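Local coordinates for protein endo-1,3-beta-glucanase (Streptomyces sioyaensis, PDB 3DGT) that probably hydrolyses internal linkages of 1,3-beta-glucans, this chain being the glycosyl hydrolase family 16 catalytic domain of a longer enzyme, at residues T34-S37 / G43-G46; T36-G41 / S82-T87; M146-V149 / T155-T158; T179-T184 / G189-T194. All coordinates share one frame; numbering follows the deposited sequence.

Contact 1: residues T34-S37 / G43-G46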
loop_
_atom_site.group_PDB
_atom_site.type_symbol
_atom_site.label_atom_id
_atom_site.label_comp_id
_atom_site.label_asym_id
_atom_site.label_seq_id
_atom_site.Cartn_x
_atom_site.Cartn_y
_atom_site.Cartn_z
ATOM N N THR A 34 -3.863 11.358 9.943
ATOM C CA THR A 34 -5.133 12.079 9.985
ATOM C C THR A 34 -5.057 13.411 9.266
ATOM O O THR A 34 -3.972 13.956 9.067
ATOM C CB THR A 34 -5.650 12.304 11.433
ATOM O OG1 THR A 34 -4.707 13.107 12.153
ATOM C CG2 THR A 34 -5.861 10.972 12.169
ATOM N N GLY A 35 -6.223 13.926 8.889
ATOM C CA GLY A 35 -6.309 15.196 8.186
ATOM C C GLY A 35 -5.928 15.060 6.732
ATOM O O GLY A 35 -6.125 14.005 6.116
ATOM N N THR A 36 -5.376 16.140 6.187
ATOM C CA THR A 36 -5.055 16.222 4.773
ATOM C C THR A 36 -3.552 16.176 4.498
ATOM O O THR A 36 -3.133 16.341 3.351
ATOM C CB THR A 36 -5.636 17.514 4.155
ATOM O OG1 THR A 36 -5.086 18.643 4.843
ATOM C CG2 THR A 36 -7.179 17.552 4.269
ATOM N N SER A 37 -2.744 15.959 5.534
ATOM C CA SER A 37 -1.296 15.852 5.360
ATOM C C SER A 37 -0.635 15.308 6.610
ATOM O O SER A 37 -1.217 15.330 7.698
ATOM C CB SER A 37 -0.695 17.224 5.055
ATOM O OG SER A 37 -0.695 18.050 6.218
ATOM N N GLY A 43 0.889 19.149 1.129
ATOM C CA GLY A 43 -0.554 19.326 1.134
ATOM C C GLY A 43 -1.281 18.194 0.436
ATOM O O GLY A 43 -0.792 17.625 -0.542
ATOM N N ASN A 44 -2.459 17.869 0.951
ATOM C CA ASN A 44 -3.317 16.832 0.371
ATOM C C ASN A 44 -2.586 15.535 0.050
ATOM O O ASN A 44 -2.756 14.941 -1.019
ATOM C CB ASN A 44 -4.110 17.401 -0.803
ATOM C CG ASN A 44 -4.999 18.538 -0.365
ATOM O OD1 ASN A 44 -6.016 18.326 0.304
ATOM N ND2 ASN A 44 -4.580 19.754 -0.654
ATOM N N TRP A 45 -1.772 15.113 1.016
ATOM C CA TRP A 45 -1.039 13.840 0.955
ATOM C C TRP A 45 -0.161 13.726 -0.283
ATOM O O TRP A 45 0.204 12.630 -0.712
ATOM C CB TRP A 45 -1.998 12.645 1.092
ATOM C CG TRP A 45 -2.706 12.673 2.422
ATOM C CD1 TRP A 45 -4.007 13.009 2.653
ATOM C CD2 TRP A 45 -2.123 12.390 3.702
ATOM N NE1 TRP A 45 -4.277 12.953 4.002
ATOM C CE2 TRP A 45 -3.138 12.580 4.670
ATOM C CE3 TRP A 45 -0.843 11.998 4.123
ATOM C CZ2 TRP A 45 -2.922 12.363 6.035
ATOM C CZ3 TRP A 45 -0.618 11.805 5.481
ATOM C CH2 TRP A 45 -1.659 11.997 6.426
ATOM N N GLY A 46 0.180 14.881 -0.852
ATOM C CA GLY A 46 1.044 14.951 -2.024
ATOM C C GLY A 46 0.436 14.568 -3.353
ATOM O O GLY A 46 1.139 14.569 -4.366
HETATM O O HOH W 1 -3.174 19.694 3.268
#
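Trp45 lies against the backbone of Gly35, Thr36 and Ser37, so the long loop joining strand 30-32 to strand 52-53 folds back on itself at the surface of this family 16 beta-sandwich. Two hydrogen bonds cross from the tryptophan. The indole NE1 donates to Gly35 O at 3.0 Å with an N-H...O angle of 145°; the carbonyl oxygen sits at the ring edge, close to the indole plane. The backbone N of Trp45 reaches Thr36 O at 3.0 Å, but its angle of 130° leaves this bond weak.

Packing follows the same ring. CG of Trp45 stands anti to its carbonyl carbon (chi1 -62°), which carries the indole under the chain: Thr36 C and Ser37 N lie over one face toward the rim, and Ser37 C comes within 3.5 Å of CH2. With an alanine here, Gly35 O would probably lose its indole donor and the chain from Thr36 to Ser37 the flat surface it rests on. Tyr38 meets the indole edge-to-face just beyond the contact.

The Asn44 to Gly46 backbone has positive phi throughout, and Gly46 N closes this tight turn on Gly43 O at 2.9 Å. Water bridges the outer side, 2.7 Å from Thr36 OG1 and accepting from Asn44 N at 3.0 Å.

Contact 2: residues T36-G41 / S82-T87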
loop_
_atom_site.group_PDB
_atom_site.type_symbol
_atom_site.label_atom_id
_atom_site.label_comp_id
_atom_site.label_asym_id
_atom_site.label_seq_id
_atom_site.Cartn_x
_atom_site.Cartn_y
_atom_site.Cartn_z
ATOM N N THR A 36 -5.376 16.140 6.187
ATOM C CA THR A 36 -5.055 16.222 4.773
ATOM C C THR A 36 -3.552 16.176 4.498
ATOM O O THR A 36 -3.133 16.341 3.351
ATOM C CB THR A 36 -5.636 17.514 4.155
ATOM O OG1 THR A 36 -5.086 18.643 4.843
ATOM C CG2 THR A 36 -7.179 17.552 4.269
ATOM N N SER A 37 -2.744 15.959 5.534
ATOM C CA SER A 37 -1.296 15.852 5.360
ATOM C C SER A 37 -0.635 15.308 6.610
ATOM O O SER A 37 -1.217 15.330 7.698
ATOM C CB SER A 37 -0.695 17.224 5.055
ATOM O OG SER A 37 -0.695 18.050 6.218
ATOM N N TYR A 38 0.604 14.847 6.451
ATOM C CA TYR A 38 1.455 14.635 7.602
ATOM C C TYR A 38 1.645 15.975 8.300
ATOM O O TYR A 38 1.484 17.021 7.664
ATOM C CB TYR A 38 2.818 14.126 7.163
ATOM C CG TYR A 38 2.835 12.695 6.691
ATOM C CD1 TYR A 38 2.693 11.646 7.592
ATOM C CD2 TYR A 38 3.029 12.388 5.339
ATOM C CE1 TYR A 38 2.717 10.332 7.158
ATOM C CE2 TYR A 38 3.048 11.080 4.898
ATOM C CZ TYR A 38 2.912 10.057 5.813
ATOM O OH TYR A 38 2.940 8.754 5.381
ATOM N N PRO A 39 2.004 15.956 9.596
ATOM C CA PRO A 39 2.283 17.205 10.297
ATOM C C PRO A 39 3.567 17.802 9.740
ATOM O O PRO A 39 4.652 17.340 10.063
ATOM C CB PRO A 39 2.465 16.761 11.751
ATOM C CG PRO A 39 2.832 15.330 11.680
ATOM C CD PRO A 39 2.156 14.777 10.473
ATOM N N GLY A 40 3.434 18.796 8.866
ATOM C CA GLY A 40 4.598 19.376 8.204
ATOM C C GLY A 40 4.945 18.674 6.902
ATOM O O GLY A 40 6.049 18.854 6.375
ATOM N N GLY A 41 4.013 17.870 6.380
ATOM C CA GLY A 41 4.198 17.226 5.076
ATOM C C GLY A 41 3.490 17.951 3.939
ATOM O O GLY A 41 2.852 18.988 4.157
ATOM N N SER A 82 -11.647 9.217 4.945
ATOM C CA SER A 82 -11.241 7.832 4.766
ATOM C C SER A 82 -10.219 7.468 5.830
ATOM O O SER A 82 -10.067 8.192 6.818
ATOM C CB SER A 82 -10.681 7.612 3.360
ATOM O OG SER A 82 -10.617 6.225 3.078
ATOM N N GLY A 83 -9.531 6.345 5.636
ATOM C CA GLY A 83 -8.528 5.869 6.588
ATOM C C GLY A 83 -7.180 5.661 5.935
ATOM O O GLY A 83 -7.089 5.337 4.747
ATOM N N ARG A 84 -6.144 5.862 6.741
ATOM C CA ARG A 84 -4.739 5.695 6.342
ATOM C C ARG A 84 -3.958 5.343 7.588
ATOM O O ARG A 84 -3.758 6.189 8.466
ATOM C CB ARG A 84 -4.189 6.991 5.729
ATOM C CG ARG A 84 -2.740 6.919 5.265
ATOM C CD ARG A 84 -2.333 8.232 4.610
ATOM N NE ARG A 84 -0.885 8.345 4.410
ATOM C CZ ARG A 84 -0.304 8.714 3.267
ATOM N NH1 ARG A 84 -1.029 9.008 2.192
ATOM N NH2 ARG A 84 1.025 8.790 3.201
ATOM N N ILE A 85 -3.557 4.078 7.685
ATOM C CA ILE A 85 -2.817 3.605 8.855
ATOM C C ILE A 85 -1.437 3.121 8.458
ATOM O O ILE A 85 -1.252 2.630 7.342
ATOM C CB ILE A 85 -3.588 2.533 9.660
ATOM C CG1 ILE A 85 -3.824 1.256 8.844
ATOM C CG2 ILE A 85 -4.896 3.124 10.183
ATOM C CD1 ILE A 85 -4.416 0.125 9.692
ATOM N N GLU A 86 -0.467 3.303 9.354
ATOM C CA GLU A 86 0.913 2.855 9.122
ATOM C C GLU A 86 1.405 2.001 10.270
ATOM O O GLU A 86 1.006 2.193 11.419
ATOM C CB GLU A 86 1.873 4.047 8.996
ATOM C CG GLU A 86 1.376 5.163 8.110
ATOM C CD GLU A 86 2.397 6.264 7.895
ATOM O OE1 GLU A 86 3.527 6.191 8.430
ATOM O OE2 GLU A 86 2.052 7.208 7.181
ATOM N N THR A 87 2.308 1.080 9.979
ATOM C CA THR A 87 2.877 0.290 11.063
ATOM C C THR A 87 3.650 1.201 12.005
ATOM O O THR A 87 4.326 2.149 11.581
ATOM C CB THR A 87 3.785 -0.854 10.560
ATOM O OG1 THR A 87 4.766 -0.338 9.649
ATOM C CG2 THR A 87 2.949 -1.937 9.876
#
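The hydroxyl of Tyr38 lies between Arg84 and Glu86, two side chains that rise from the same face of strand 80-87 in the beta-sandwich and point toward the loop. This is the tight, buried end of the contact. Arg84 NH2 donates to Tyr38 OH at 2.9 Å with an angle of 159°, and the oxygen lies near the guanidinium plane, at its edge. Ring and guanidinium planes stand almost perpendicular, 89° apart. Arg84 is extended from CG to NE, with CG anti to the backbone N (chi1 -179°), which carries the guanidinium out to the Tyr38 hydroxyl. The Tyr38 and Glu86 side chains approach from opposite directions, OE2 lying at the ring edge near its plane. As modelled, Tyr38 OH donates to Glu86 OE2 at 2.5 Å, a length to be read with caution because the position of OE2 is less certain.

The other end is loose. Tyr38 begins a type II turn to Gly41, with Pro39 and Gly40 exposed and far from the strand. Tyr38 O receives Gly41 N at 3.0 Å and Ser37 OG at 2.8 Å, from opposite faces of its carbonyl plane. A phenylalanine in place of Tyr38 would probably leave Arg84 NH2 without this acceptor.

Arg84 NE also forms a salt bridge with Asp33, and Glu86 OE1 one with Arg131. The hydroxyl, an acceptor from Arg84 and probably a donor to Glu86, thus joins a buried charge network and ties the exposed turn to the sheet.

Contact 3: residues M146-V149 / T155-T158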
loop_
_atom_site.group_PDB
_atom_site.type_symbol
_atom_site.label_atom_id
_atom_site.label_comp_id
_atom_site.label_asym_id
_atom_site.label_seq_id
_atom_site.Cartn_x
_atom_site.Cartn_y
_atom_site.Cartn_z
ATOM N N MET A 146 0.376 -2.913 -3.790
ATOM C CA MET A 146 -0.898 -2.882 -4.487
ATOM C C MET A 146 -1.388 -1.442 -4.538
ATOM O O MET A 146 -1.470 -0.776 -3.505
ATOM C CB MET A 146 -1.932 -3.768 -3.777
ATOM C CG MET A 146 -3.337 -3.814 -4.431
ATOM S SD MET A 146 -4.384 -2.316 -4.284
ATOM C CE MET A 146 -4.577 -2.217 -2.508
ATOM N N GLU A 147 -1.692 -0.967 -5.740
ATOM C CA GLU A 147 -2.508 0.226 -5.925
ATOM C C GLU A 147 -3.571 -0.107 -6.950
ATOM O O GLU A 147 -3.380 -0.981 -7.799
ATOM C CB GLU A 147 -1.696 1.411 -6.436
ATOM C CG GLU A 147 -0.737 2.003 -5.440
ATOM C CD GLU A 147 -0.035 3.197 -6.023
ATOM O OE1 GLU A 147 0.909 2.988 -6.804
ATOM O OE2 GLU A 147 -0.435 4.341 -5.725
ATOM N N ASN A 148 -4.682 0.606 -6.871
ATOM C CA ASN A 148 -5.763 0.464 -7.828
ATOM C C ASN A 148 -6.532 1.767 -7.901
ATOM O O ASN A 148 -6.558 2.541 -6.937
ATOM C CB ASN A 148 -6.690 -0.677 -7.412
ATOM C CG ASN A 148 -7.977 -0.706 -8.217
ATOM O OD1 ASN A 148 -9.014 -0.226 -7.756
ATOM N ND2 ASN A 148 -7.916 -1.262 -9.435
ATOM N N VAL A 149 -7.171 2.003 -9.039
ATOM C CA VAL A 149 -8.090 3.129 -9.166
ATOM C C VAL A 149 -9.343 2.717 -9.917
ATOM O O VAL A 149 -9.327 1.763 -10.706
ATOM C CB VAL A 149 -7.446 4.378 -9.856
ATOM C CG1 VAL A 149 -6.336 4.969 -9.002
ATOM C CG2 VAL A 149 -6.930 4.032 -11.270
ATOM N N THR A 155 -4.320 -4.679 -10.618
ATOM C CA THR A 155 -3.443 -4.202 -9.571
ATOM C C THR A 155 -2.184 -3.618 -10.200
ATOM O O THR A 155 -1.672 -4.140 -11.201
ATOM C CB THR A 155 -3.101 -5.317 -8.556
ATOM O OG1 THR A 155 -2.125 -4.817 -7.638
ATOM C CG2 THR A 155 -2.584 -6.582 -9.249
ATOM N N TRP A 156 -1.727 -2.506 -9.640
ATOM C CA TRP A 156 -0.454 -1.892 -10.007
ATOM C C TRP A 156 0.554 -2.111 -8.886
ATOM O O TRP A 156 0.225 -1.949 -7.706
ATOM C CB TRP A 156 -0.625 -0.381 -10.197
ATOM C CG TRP A 156 -1.287 0.117 -11.469
ATOM C CD1 TRP A 156 -0.662 0.654 -12.550
ATOM C CD2 TRP A 156 -2.702 0.188 -11.748
ATOM N NE1 TRP A 156 -1.588 1.050 -13.497
ATOM C CE2 TRP A 156 -2.846 0.770 -13.029
ATOM C CE3 TRP A 156 -3.858 -0.179 -11.038
ATOM C CZ2 TRP A 156 -4.095 0.993 -13.618
ATOM C CZ3 TRP A 156 -5.113 0.053 -11.626
ATOM C CH2 TRP A 156 -5.214 0.623 -12.906
ATOM N N ALA A 157 1.783 -2.464 -9.262
ATOM C CA ALA A 157 2.894 -2.577 -8.310
ATOM C C ALA A 157 4.064 -1.795 -8.867
ATOM O O ALA A 157 4.354 -1.876 -10.058
ATOM C CB ALA A 157 3.290 -4.016 -8.102
ATOM N N THR A 158 4.730 -1.040 -8.003
ATOM C CA THR A 158 5.686 -0.032 -8.452
ATOM C C THR A 158 6.783 0.209 -7.423
ATOM O O THR A 158 6.512 0.249 -6.218
ATOM C CB THR A 158 4.972 1.324 -8.685
ATOM O OG1 THR A 158 3.782 1.128 -9.464
ATOM C CG2 THR A 158 5.880 2.286 -9.411
HETATM O O HOH W 2 1.716 0.597 -7.781
#
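Trp156 turns the edge of its six-membered ring toward Glu147, Asn148 and Val149 as the two segments pass. Glu147 O lies near the indole plane, 3.4 Å from CE3, and Asn148 ND2 sits at the same rim, with amide and ring planes 51° apart; ND2 gives its hydrogen bond to Lys154 O and merely packs against the indole. Farther along, Val149 CG2 comes across at about a right angle to meet CH2 at 4.2 Å. Having CG anti to its carbonyl carbon (chi1 -76°), Trp156 sends the ring along the 146-149 chain as it leaves the strand.

Glu147 and Trp156 form an antiparallel hydrogen-bonded pair: Glu147 N gives to Trp156 O at 2.9 Å, and Trp156 N to Glu147 O at 2.9 Å, the second nearly straight at 170°. Both side chains lie on the same sheet face. There a water donates to Glu147 OE1 at 2.7 Å and also bonds Thr158 OG1, while Glu147 OE2 accepts from Trp120 NE1. Beyond the pair, Val149 N is buried with no partner.

Segment 146-149 includes the end of the Glu-Leu-Asp-Ile-Met-Glu signature, which lines the active site in family 16 relatives. Strand 119-127 borders strand 146-147, and strand 175-179 pairs with strand 155-160; Phe248 of helix 247-250 meets the Trp156 ring edge-to-face.

Contact 4: residues T179-T184 / G189-T194. Unlike the reference sequence in segment 189-194: Phe190 (reference Leu).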
loop_
_atom_site.group_PDB
_atom_site.type_symbol
_atom_site.label_atom_id
_atom_site.label_comp_id
_atom_site.label_asym_id
_atom_site.label_seq_id
_atom_site.Cartn_x
_atom_site.Cartn_y
_atom_site.Cartn_z
ATOM N N THR A 179 -1.573 -5.630 -13.780
ATOM C CA THR A 179 -2.111 -6.877 -14.319
ATOM C C THR A 179 -3.465 -7.156 -13.680
ATOM O O THR A 179 -3.730 -6.704 -12.561
ATOM C CB THR A 179 -1.116 -8.047 -14.075
ATOM O OG1 THR A 179 -1.430 -9.147 -14.944
ATOM C CG2 THR A 179 -1.138 -8.513 -12.630
ATOM N N ALA A 180 -4.322 -7.889 -14.385
ATOM C CA ALA A 180 -5.610 -8.300 -13.838
ATOM C C ALA A 180 -5.409 -9.276 -12.679
ATOM O O ALA A 180 -4.432 -10.037 -12.656
ATOM C CB ALA A 180 -6.461 -8.945 -14.927
ATOM N N CYS A 181 -6.322 -9.271 -11.713
ATOM C CA CYS A 181 -6.244 -10.294 -10.678
ATOM C C CYS A 181 -6.536 -11.653 -11.301
ATOM O O CYS A 181 -7.456 -11.784 -12.110
ATOM C CB CYS A 181 -7.209 -10.009 -9.539
ATOM S SG CYS A 181 -6.613 -8.735 -8.418
ATOM N N PRO A 182 -5.718 -12.658 -10.969
ATOM C CA PRO A 182 -6.023 -14.011 -11.419
ATOM C C PRO A 182 -7.373 -14.541 -10.921
ATOM O O PRO A 182 -7.777 -14.268 -9.781
ATOM C CB PRO A 182 -4.875 -14.839 -10.830
ATOM C CG PRO A 182 -3.763 -13.865 -10.644
ATOM C CD PRO A 182 -4.445 -12.602 -10.227
ATOM N N ASN A 183 -8.049 -15.266 -11.815
ATOM C CA ASN A 183 -9.264 -16.056 -11.533
ATOM C C ASN A 183 -10.544 -15.273 -11.339
ATOM O O ASN A 183 -11.567 -15.569 -11.969
ATOM C CB ASN A 183 -9.075 -16.983 -10.333
ATOM C CG ASN A 183 -7.953 -17.957 -10.528
ATOM O OD1 ASN A 183 -7.959 -18.747 -11.477
ATOM N ND2 ASN A 183 -6.982 -17.926 -9.620
ATOM N N THR A 184 -10.498 -14.312 -10.423
ATOM C CA THR A 184 -11.660 -13.496 -10.082
ATOM C C THR A 184 -11.192 -12.045 -10.069
ATOM O O THR A 184 -9.987 -11.779 -9.964
ATOM C CB THR A 184 -12.231 -13.858 -8.694
ATOM O OG1 THR A 184 -11.222 -13.671 -7.689
ATOM C CG2 THR A 184 -12.709 -15.307 -8.649
ATOM N N GLY A 189 -13.479 -10.171 -4.244
ATOM C CA GLY A 189 -13.101 -10.933 -3.056
ATOM C C GLY A 189 -11.618 -10.811 -2.792
ATOM O O GLY A 189 -10.945 -9.924 -3.334
ATOM N N PHE A 190 -11.112 -11.711 -1.953
ATOM C CA PHE A 190 -9.723 -11.649 -1.519
ATOM C C PHE A 190 -8.734 -12.035 -2.602
ATOM O O PHE A 190 -8.971 -12.955 -3.382
ATOM C CB PHE A 190 -9.504 -12.535 -0.293
ATOM C CG PHE A 190 -10.184 -12.035 0.942
ATOM C CD1 PHE A 190 -9.778 -10.851 1.549
ATOM C CD2 PHE A 190 -11.218 -12.759 1.518
ATOM C CE1 PHE A 190 -10.408 -10.388 2.704
ATOM C CE2 PHE A 190 -11.847 -12.310 2.681
ATOM C CZ PHE A 190 -11.442 -11.116 3.269
ATOM N N HIS A 191 -7.615 -11.317 -2.606
ATOM C CA HIS A 191 -6.425 -11.687 -3.348
ATOM C C HIS A 191 -5.232 -11.383 -2.478
ATOM O O HIS A 191 -5.340 -10.617 -1.519
ATOM C CB HIS A 191 -6.351 -10.909 -4.664
ATOM C CG HIS A 191 -7.359 -11.367 -5.665
ATOM N ND1 HIS A 191 -8.638 -10.854 -5.749
ATOM C CD2 HIS A 191 -7.278 -12.332 -6.607
ATOM C CE1 HIS A 191 -9.295 -11.482 -6.713
ATOM N NE2 HIS A 191 -8.487 -12.375 -7.255
ATOM N N THR A 192 -4.103 -12.006 -2.792
ATOM C CA THR A 192 -2.881 -11.838 -2.011
ATOM C C THR A 192 -1.891 -11.015 -2.818
ATOM O O THR A 192 -1.628 -11.325 -3.976
ATOM C CB THR A 192 -2.300 -13.233 -1.655
ATOM O OG1 THR A 192 -3.310 -13.985 -0.972
ATOM C CG2 THR A 192 -1.087 -13.152 -0.787
ATOM N N TYR A 193 -1.359 -9.961 -2.205
ATOM C CA TYR A 193 -0.424 -9.039 -2.852
ATOM C C TYR A 193 0.880 -9.092 -2.090
ATOM O O TYR A 193 0.901 -8.862 -0.884
ATOM C CB TYR A 193 -1.007 -7.618 -2.849
ATOM C CG TYR A 193 -2.346 -7.554 -3.552
ATOM C CD1 TYR A 193 -3.530 -7.780 -2.854
ATOM C CD2 TYR A 193 -2.428 -7.292 -4.914
ATOM C CE1 TYR A 193 -4.752 -7.758 -3.498
ATOM C CE2 TYR A 193 -3.645 -7.269 -5.565
ATOM C CZ TYR A 193 -4.797 -7.487 -4.851
ATOM O OH TYR A 193 -5.993 -7.446 -5.522
ATOM N N THR A 194 1.965 -9.392 -2.799
ATOM C CA THR A 194 3.230 -9.740 -2.145
ATOM C C THR A 194 4.414 -9.031 -2.780
ATOM O O THR A 194 4.503 -8.910 -4.006
ATOM C CB THR A 194 3.478 -11.269 -2.231
ATOM O OG1 THR A 194 2.309 -11.966 -1.788
ATOM C CG2 THR A 194 4.668 -11.700 -1.373
HETATM O O HOH W 3 -11.465 -13.222 -4.829
#
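Pro182 O takes two donors, the imidazole NE2 of His191 and the backbone N of Thr184. The Thr184 N bond, 2.8 Å to Pro182 O, closes a classic gamma turn with Asn183 at its centre. His191 NE2 lies 3.2 Å from Pro182 O at an N-H...O angle of 143°, with the carbonyl oxygen at the edge of the imidazole and near its plane.

Cys181 covers one face of the same ring. Its CB stands 3.7 Å from the His191 ring centroid in a CH-pi contact, and its SG is 3.9 Å from that centroid, only 11° off the normal. Cys181 SG also lies obliquely to the Tyr193 ring, 3.2 Å from Tyr193 OH. At the outer side a water donates to Phe190 O at 2.9 Å and also bonds Thr184 OG1.

The loop between strands 175-179 and 191-198 of the beta-sandwich contains a small ring closed by the Cys181-Cys186 disulfide. The NE2 bond and the sulfur over the face probably limit rotation of the imidazole. The disulfide thus closes the loop on itself, while the His191 bond to Pro182 O and the Cys181 contacts with His191 and Tyr193 hold it against strand 191-198.

Overall arrangement
Contacts 1 and 2 come first along the chain and start from the same loop between strands 30-32 and 52-53; their centres are about 6 Å apart, and Trp45 packs on both Tyr38 and Arg84. Contacts 3 and 4 follow in series, with centres about 11 Å apart, joined by a probable hydrogen bond from Thr155 N to Thr179 O and by Tyr193 packing on Met146 and Thr155. Centre to centre, contact 2 lies about 19 Å from contact 3 and about 27 Å from contact 4, across the chain's centre. In the beta-sandwich, contact 1 folds a loop on itself, contacts 2 and 4 set loops against strands, and contact 3 pairs strand 146-147 with strand 155-160.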